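Local coordinates for protein globin III, extracellular (Lumbricus terrestris, PDB 1X9F) that probably carries oxygen as a haem-bearing globin subunit of the giant extracellular haemoglobin (erythrocruorin) of the earthworm, at residues C[17-22]-C[134-139]; C[119-124]-C[129-134]. One frame throughout, in Å; residues are numbered along the deposited sequence.

Both contacts gather around the start of helix 133-148, and their centres lie about 7 Å apart. Contact 1 joins this helix to the end of helix 9-20; contact 2, nested inside the long chain loop that contact 1 closes, joins the turn just before it to helix 110-127. The bridge between them is aromatic: the rings of Trp136 and Tyr131 are stacked, with Trp136 CG 3.3 Å from Tyr131 CE1. Leu124 of contact 2 also touches Trp19 and Trp136 of contact 1. Neither contact reaches the carbon monoxide pocket, but the side chains of Trp19 and Leu124 each lie about 9 Å from a bound haem.

Contact 1: residues C[17-22]-C[134-139]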
loop_
_atom_site.group_PDB
_atom_site.type_symbol
_atom_site.label_atom_id
_atom_site.label_comp_id
_atom_site.label_asym_id
_atom_site.label_seq_id
_atom_site.Cartn_x
_atom_site.Cartn_y
_atom_site.Cartn_z
ATOM N N LYS C 17 -10.593 2.139 -23.728
ATOM C CA LYS C 17 -9.586 2.361 -22.707
ATOM C C LYS C 17 -8.389 1.455 -22.961
ATOM O O LYS C 17 -7.236 1.899 -22.891
ATOM C CB LYS C 17 -10.188 2.081 -21.328
ATOM C CG LYS C 17 -9.250 2.361 -20.167
ATOM C CD LYS C 17 -9.801 1.815 -18.860
ATOM C CE LYS C 17 -10.906 2.699 -18.290
ATOM N NZ LYS C 17 -11.467 2.123 -17.034
ATOM N N GLN C 18 -8.662 0.192 -23.274
ATOM C CA GLN C 18 -7.590 -0.774 -23.491
ATOM C C GLN C 18 -6.794 -0.509 -24.762
ATOM O O GLN C 18 -5.569 -0.616 -24.765
ATOM C CB GLN C 18 -8.131 -2.202 -23.456
ATOM C CG GLN C 18 -8.444 -2.656 -22.043
ATOM C CD GLN C 18 -9.119 -4.012 -21.965
ATOM O OE1 GLN C 18 -9.324 -4.532 -20.871
ATOM N NE2 GLN C 18 -9.473 -4.583 -23.106
ATOM N N TRP C 19 -7.496 -0.156 -25.832
ATOM C CA TRP C 19 -6.872 0.180 -27.105
ATOM C C TRP C 19 -5.970 1.401 -26.979
ATOM O O TRP C 19 -4.871 1.439 -27.533
ATOM C CB TRP C 19 -7.981 0.457 -28.103
ATOM C CG TRP C 19 -7.583 0.890 -29.470
ATOM C CD1 TRP C 19 -7.764 2.126 -30.008
ATOM C CD2 TRP C 19 -7.008 0.081 -30.506
ATOM N NE1 TRP C 19 -7.332 2.143 -31.315
ATOM C CE2 TRP C 19 -6.865 0.899 -31.648
ATOM C CE3 TRP C 19 -6.597 -1.259 -30.588
ATOM C CZ2 TRP C 19 -6.317 0.433 -32.845
ATOM C CZ3 TRP C 19 -6.058 -1.724 -31.779
ATOM C CH2 TRP C 19 -5.922 -0.879 -32.891
ATOM N N ASP C 20 -6.452 2.392 -26.234
ATOM C CA ASP C 20 -5.761 3.657 -26.044
ATOM C C ASP C 20 -4.356 3.510 -25.480
ATOM O O ASP C 20 -3.464 4.299 -25.802
ATOM C CB ASP C 20 -6.568 4.533 -25.104
ATOM C CG ASP C 20 -6.830 5.877 -25.687
ATOM O OD1 ASP C 20 -6.130 6.840 -25.297
ATOM O OD2 ASP C 20 -7.691 6.072 -26.575
ATOM N N ILE C 21 -4.181 2.515 -24.615
ATOM C CA ILE C 21 -2.868 2.154 -24.108
ATOM C C ILE C 21 -1.813 2.024 -25.224
ATOM O O ILE C 21 -0.685 2.480 -25.051
ATOM C CB ILE C 21 -2.973 0.895 -23.195
ATOM C CG1 ILE C 21 -3.355 1.315 -21.767
ATOM C CG2 ILE C 21 -1.658 0.100 -23.177
ATOM C CD1 ILE C 21 -4.163 0.251 -20.976
ATOM N N LEU C 22 -2.173 1.448 -26.371
ATOM C CA LEU C 22 -1.199 1.315 -27.463
ATOM C C LEU C 22 -0.562 2.616 -27.926
ATOM O O LEU C 22 0.557 2.600 -28.446
ATOM C CB LEU C 22 -1.816 0.624 -28.683
ATOM C CG LEU C 22 -1.738 -0.902 -28.593
ATOM C CD1 LEU C 22 -2.337 -1.518 -29.832
ATOM C CD2 LEU C 22 -0.306 -1.388 -28.392
ATOM N N LEU C 134 -13.904 -10.919 -23.689
ATOM C CA LEU C 134 -15.334 -10.915 -24.002
ATOM C C LEU C 134 -15.788 -9.613 -24.648
ATOM O O LEU C 134 -16.525 -9.633 -25.635
ATOM C CB LEU C 134 -16.175 -11.234 -22.759
ATOM C CG LEU C 134 -16.007 -12.652 -22.196
ATOM C CD1 LEU C 134 -16.847 -12.858 -20.956
ATOM C CD2 LEU C 134 -16.327 -13.730 -23.229
ATOM N N ALA C 135 -15.331 -8.489 -24.099
ATOM C CA ALA C 135 -15.677 -7.170 -24.621
ATOM C C ALA C 135 -15.119 -6.939 -26.028
ATOM O O ALA C 135 -15.820 -6.422 -26.901
ATOM C CB ALA C 135 -15.199 -6.086 -23.671
ATOM N N TRP C 136 -13.862 -7.321 -26.242
ATOM C CA TRP C 136 -13.246 -7.170 -27.550
ATOM C C TRP C 136 -13.932 -8.063 -28.559
ATOM O O TRP C 136 -14.250 -7.614 -29.656
ATOM C CB TRP C 136 -11.756 -7.476 -27.494
ATOM C CG TRP C 136 -10.962 -6.303 -27.070
ATOM C CD1 TRP C 136 -10.610 -5.974 -25.799
ATOM C CD2 TRP C 136 -10.429 -5.276 -27.912
ATOM N NE1 TRP C 136 -9.881 -4.810 -25.796
ATOM C CE2 TRP C 136 -9.757 -4.359 -27.081
ATOM C CE3 TRP C 136 -10.449 -5.036 -29.290
ATOM C CZ2 TRP C 136 -9.111 -3.229 -27.576
ATOM C CZ3 TRP C 136 -9.807 -3.916 -29.781
ATOM C CH2 TRP C 136 -9.147 -3.027 -28.927
ATOM N N LYS C 137 -14.179 -9.316 -28.181
ATOM C CA LYS C 137 -14.844 -10.267 -29.071
ATOM C C LYS C 137 -16.160 -9.726 -29.642
ATOM O O LYS C 137 -16.355 -9.725 -30.861
ATOM C CB LYS C 137 -15.074 -11.612 -28.378
ATOM C CG LYS C 137 -15.595 -12.684 -29.317
ATOM C CD LYS C 137 -15.867 -13.999 -28.603
ATOM C CE LYS C 137 -16.513 -15.002 -29.554
ATOM N NZ LYS C 137 -15.770 -15.137 -30.855
ATOM N N SER C 138 -17.043 -9.259 -28.765
ATOM C CA SER C 138 -18.337 -8.744 -29.201
ATOM C C SER C 138 -18.245 -7.433 -29.986
ATOM O O SER C 138 -18.965 -7.255 -30.970
ATOM C CB SER C 138 -19.295 -8.606 -28.016
ATOM O OG SER C 138 -18.830 -7.621 -27.111
ATOM N N CYS C 139 -17.373 -6.522 -29.555
ATOM C CA CYS C 139 -17.166 -5.282 -30.296
ATOM C C CYS C 139 -16.521 -5.539 -31.663
ATOM O O CYS C 139 -16.989 -5.017 -32.677
ATOM C CB CYS C 139 -16.382 -4.269 -29.455
ATOM S SG CYS C 139 -17.360 -3.657 -28.053
#
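Trp136 drives the edge of its indole between Gln18 and Trp19, so that one side chain makes practically all of helix 133-148's share of the contact with the end of helix 9-20. The backbones stay well apart, the nearest CA atoms being those of Gln18 and Trp136 at 9.5 Å, and the indole spans the interval. Its CG stands anti to the carbonyl carbon (chi1 -84°), which carries the ring out to helix 9-20. At the six-membered end, Trp136 CH2 meets Trp19 CE3 at 3.5 Å and also rests near Trp19 CB. The two six-membered rings meet obliquely, inclined at 53° with their centroids 6.0 Å apart. Trp136 CZ2 lies 3.9 Å from Trp19 N, which sits in the plane of the indole at its edge. At the pyrrole end, Gln18 CB approaches Trp136 NE1 to 3.9 Å, also in the ring plane, and the extended Gln18 chain slides past the indole in the opposite direction. Trp19 has its CG anti to the backbone N, and its ring lies against helix 65-83, where NE1 is hydrogen-bonded to Asp79 OD2 and the ring packs on Leu75, Leu78 and Ile82. Val15 touches Trp136 from helix 9-20. An alanine at Trp136 would remove the whole indole and would probably open a gap between the two helices, depriving Trp19 CE3 and the Gln18 chain of the surface they pack on across this junction. All three touching residues are buried; the Trp19-Trp136 part of this junction of the globin A and H helices is aromatic packing, while the polar N-H of Trp19 is satisfied by a third helix, the globin E helix.

Contact 2: residues C[119-124]-C[129-134]; sequences ILATGL and DDYDAL
Asp132 OD2, one residue beyond the Tyr131 that packs on Leu124, is held by two partners: it accepts a hydrogen bond from Ala135 N and forms a salt bridge with a basic side chain of another protein chain. Asp132 holds the N-cap position of helix 133-148, and the helix N-terminus and the basic neighbour would both be expected to favour the charged carboxylate. The cap follows the connection 129-132, from which Tyr131 reaches back to helix 110-127. Its CG is anti to the backbone N (chi1 -180°), a setting that directs the phenol out from the connection and over to the other segment. The side chains of Tyr131 and Leu124 cross at about a right angle, and Leu124 touches mainly with its CB, 3.6 Å from Tyr131 CE1. The leucine methyl CD1 adds a looser contact, 4.0 Å from the same Tyr131 CE1. Nearly one helical turn earlier, the phenol oxygen lies beside Ala121: Tyr131 OH is 3.6 Å from Ala121 O, with no hydrogen bond between them, and 4.1 Å from Ala121 CB. Tyr131 OH thus lies beside the helix backbone, close also to Ala121 CA. That backbone is helical, with Gly123 N hydrogen-bonded to Ile119 O at 2.9 Å and Leu124 N to Leu120 O at 3.1 Å. The contact packs the short connection between the globin G and H helices against the end of the G helix. Leu124 continues into the interior to touch Trp19 on helix 9-20 and Leu140 on helix 133-148, while Ile119 and Leu120 on the same helix pack on Leu39 of helix 28-46.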
loop_
_atom_site.group_PDB
_atom_site.type_symbol
_atom_site.label_atom_id
_atom_site.label_comp_id
_atom_site.label_asym_id
_atom_site.label_seq_id
_atom_site.Cartn_x
_atom_site.Cartn_y
_atom_site.Cartn_z
ATOM N N ILE C 119 -7.393 -13.764 -35.959
ATOM C CA ILE C 119 -6.020 -13.263 -35.894
ATOM C C ILE C 119 -5.929 -12.046 -34.964
ATOM O O ILE C 119 -4.989 -11.927 -34.176
ATOM C CB ILE C 119 -5.469 -12.947 -37.310
ATOM C CG1 ILE C 119 -5.350 -14.232 -38.133
ATOM C CG2 ILE C 119 -4.105 -12.250 -37.225
ATOM C CD1 ILE C 119 -5.155 -14.006 -39.617
ATOM N N LEU C 120 -6.926 -11.169 -35.051
ATOM C CA LEU C 120 -6.997 -9.959 -34.244
ATOM C C LEU C 120 -7.193 -10.295 -32.767
ATOM O O LEU C 120 -6.588 -9.671 -31.893
ATOM C CB LEU C 120 -8.138 -9.079 -34.760
ATOM C CG LEU C 120 -8.213 -7.580 -34.478
ATOM C CD1 LEU C 120 -6.872 -6.881 -34.658
ATOM C CD2 LEU C 120 -9.258 -6.966 -35.394
ATOM N N ALA C 121 -8.028 -11.297 -32.500
ATOM C CA ALA C 121 -8.273 -11.768 -31.134
ATOM C C ALA C 121 -7.029 -12.372 -30.484
ATOM O O ALA C 121 -6.827 -12.245 -29.278
ATOM C CB ALA C 121 -9.415 -12.773 -31.119
ATOM N N THR C 122 -6.212 -13.041 -31.292
ATOM C CA THR C 122 -4.983 -13.659 -30.816
ATOM C C THR C 122 -3.884 -12.615 -30.609
ATOM O O THR C 122 -3.185 -12.633 -29.595
ATOM C CB THR C 122 -4.544 -14.751 -31.811
ATOM O OG1 THR C 122 -5.549 -15.776 -31.848
ATOM C CG2 THR C 122 -3.291 -15.494 -31.319
ATOM N N GLY C 123 -3.751 -11.699 -31.564
ATOM C CA GLY C 123 -2.663 -10.727 -31.554
ATOM C C GLY C 123 -2.791 -9.613 -30.534
ATOM O O GLY C 123 -1.784 -9.143 -30.004
ATOM N N LEU C 124 -4.017 -9.172 -30.266
ATOM C CA LEU C 124 -4.222 -8.035 -29.364
ATOM C C LEU C 124 -3.693 -8.251 -27.936
ATOM O O LEU C 124 -2.968 -7.389 -27.431
ATOM C CB LEU C 124 -5.686 -7.571 -29.351
ATOM C CG LEU C 124 -6.207 -6.791 -30.566
ATOM C CD1 LEU C 124 -7.722 -6.859 -30.617
ATOM C CD2 LEU C 124 -5.730 -5.340 -30.568
ATOM N N ASP C 129 -1.319 -5.646 -22.286
ATOM C CA ASP C 129 -1.298 -6.491 -21.088
ATOM C C ASP C 129 -2.602 -6.383 -20.301
ATOM O O ASP C 129 -2.760 -7.003 -19.246
ATOM C CB ASP C 129 -0.068 -6.223 -20.207
ATOM C CG ASP C 129 -0.017 -4.802 -19.663
ATOM O OD1 ASP C 129 -1.013 -4.050 -19.783
ATOM O OD2 ASP C 129 0.999 -4.350 -19.088
ATOM N N ASP C 130 -3.536 -5.600 -20.831
ATOM C CA ASP C 130 -4.870 -5.531 -20.265
ATOM C C ASP C 130 -5.907 -5.766 -21.364
ATOM O O ASP C 130 -6.079 -4.928 -22.249
ATOM C CB ASP C 130 -5.074 -4.174 -19.597
ATOM C CG ASP C 130 -6.287 -4.144 -18.694
ATOM O OD1 ASP C 130 -6.834 -3.041 -18.487
ATOM O OD2 ASP C 130 -6.772 -5.160 -18.147
ATOM N N TYR C 131 -6.588 -6.907 -21.315
ATOM C CA TYR C 131 -7.434 -7.309 -22.432
ATOM C C TYR C 131 -8.635 -8.098 -21.967
ATOM O O TYR C 131 -8.500 -9.254 -21.576
ATOM C CB TYR C 131 -6.615 -8.152 -23.422
ATOM C CG TYR C 131 -7.365 -8.647 -24.650
ATOM C CD1 TYR C 131 -7.586 -7.804 -25.739
ATOM C CD2 TYR C 131 -7.824 -9.967 -24.737
ATOM C CE1 TYR C 131 -8.256 -8.249 -26.875
ATOM C CE2 TYR C 131 -8.499 -10.421 -25.876
ATOM C CZ TYR C 131 -8.709 -9.550 -26.937
ATOM O OH TYR C 131 -9.370 -9.958 -28.074
ATOM N N ASP C 132 -9.811 -7.482 -22.004
ATOM C CA ASP C 132 -11.040 -8.214 -21.735
ATOM C C ASP C 132 -11.431 -8.946 -23.001
ATOM O O ASP C 132 -11.886 -8.324 -23.968
ATOM C CB ASP C 132 -12.166 -7.273 -21.312
ATOM C CG ASP C 132 -13.400 -8.027 -20.841
ATOM O OD1 ASP C 132 -13.616 -8.077 -19.609
ATOM O OD2 ASP C 132 -14.197 -8.616 -21.612
ATOM N N ALA C 133 -11.256 -10.264 -23.006
ATOM C CA ALA C 133 -11.529 -11.038 -24.212
ATOM C C ALA C 133 -12.983 -10.957 -24.650
ATOM O O ALA C 133 -13.260 -10.917 -25.847
ATOM C CB ALA C 133 -11.094 -12.494 -24.053
ATOM N N LEU C 134 -13.904 -10.919 -23.689
ATOM C CA LEU C 134 -15.334 -10.915 -24.002
ATOM C C LEU C 134 -15.788 -9.613 -24.648
ATOM O O LEU C 134 -16.525 -9.633 -25.635
ATOM C CB LEU C 134 -16.175 -11.234 -22.759
ATOM C CG LEU C 134 -16.007 -12.652 -22.196
ATOM C CD1 LEU C 134 -16.847 -12.858 -20.956
ATOM C CD2 LEU C 134 -16.327 -13.730 -23.229
#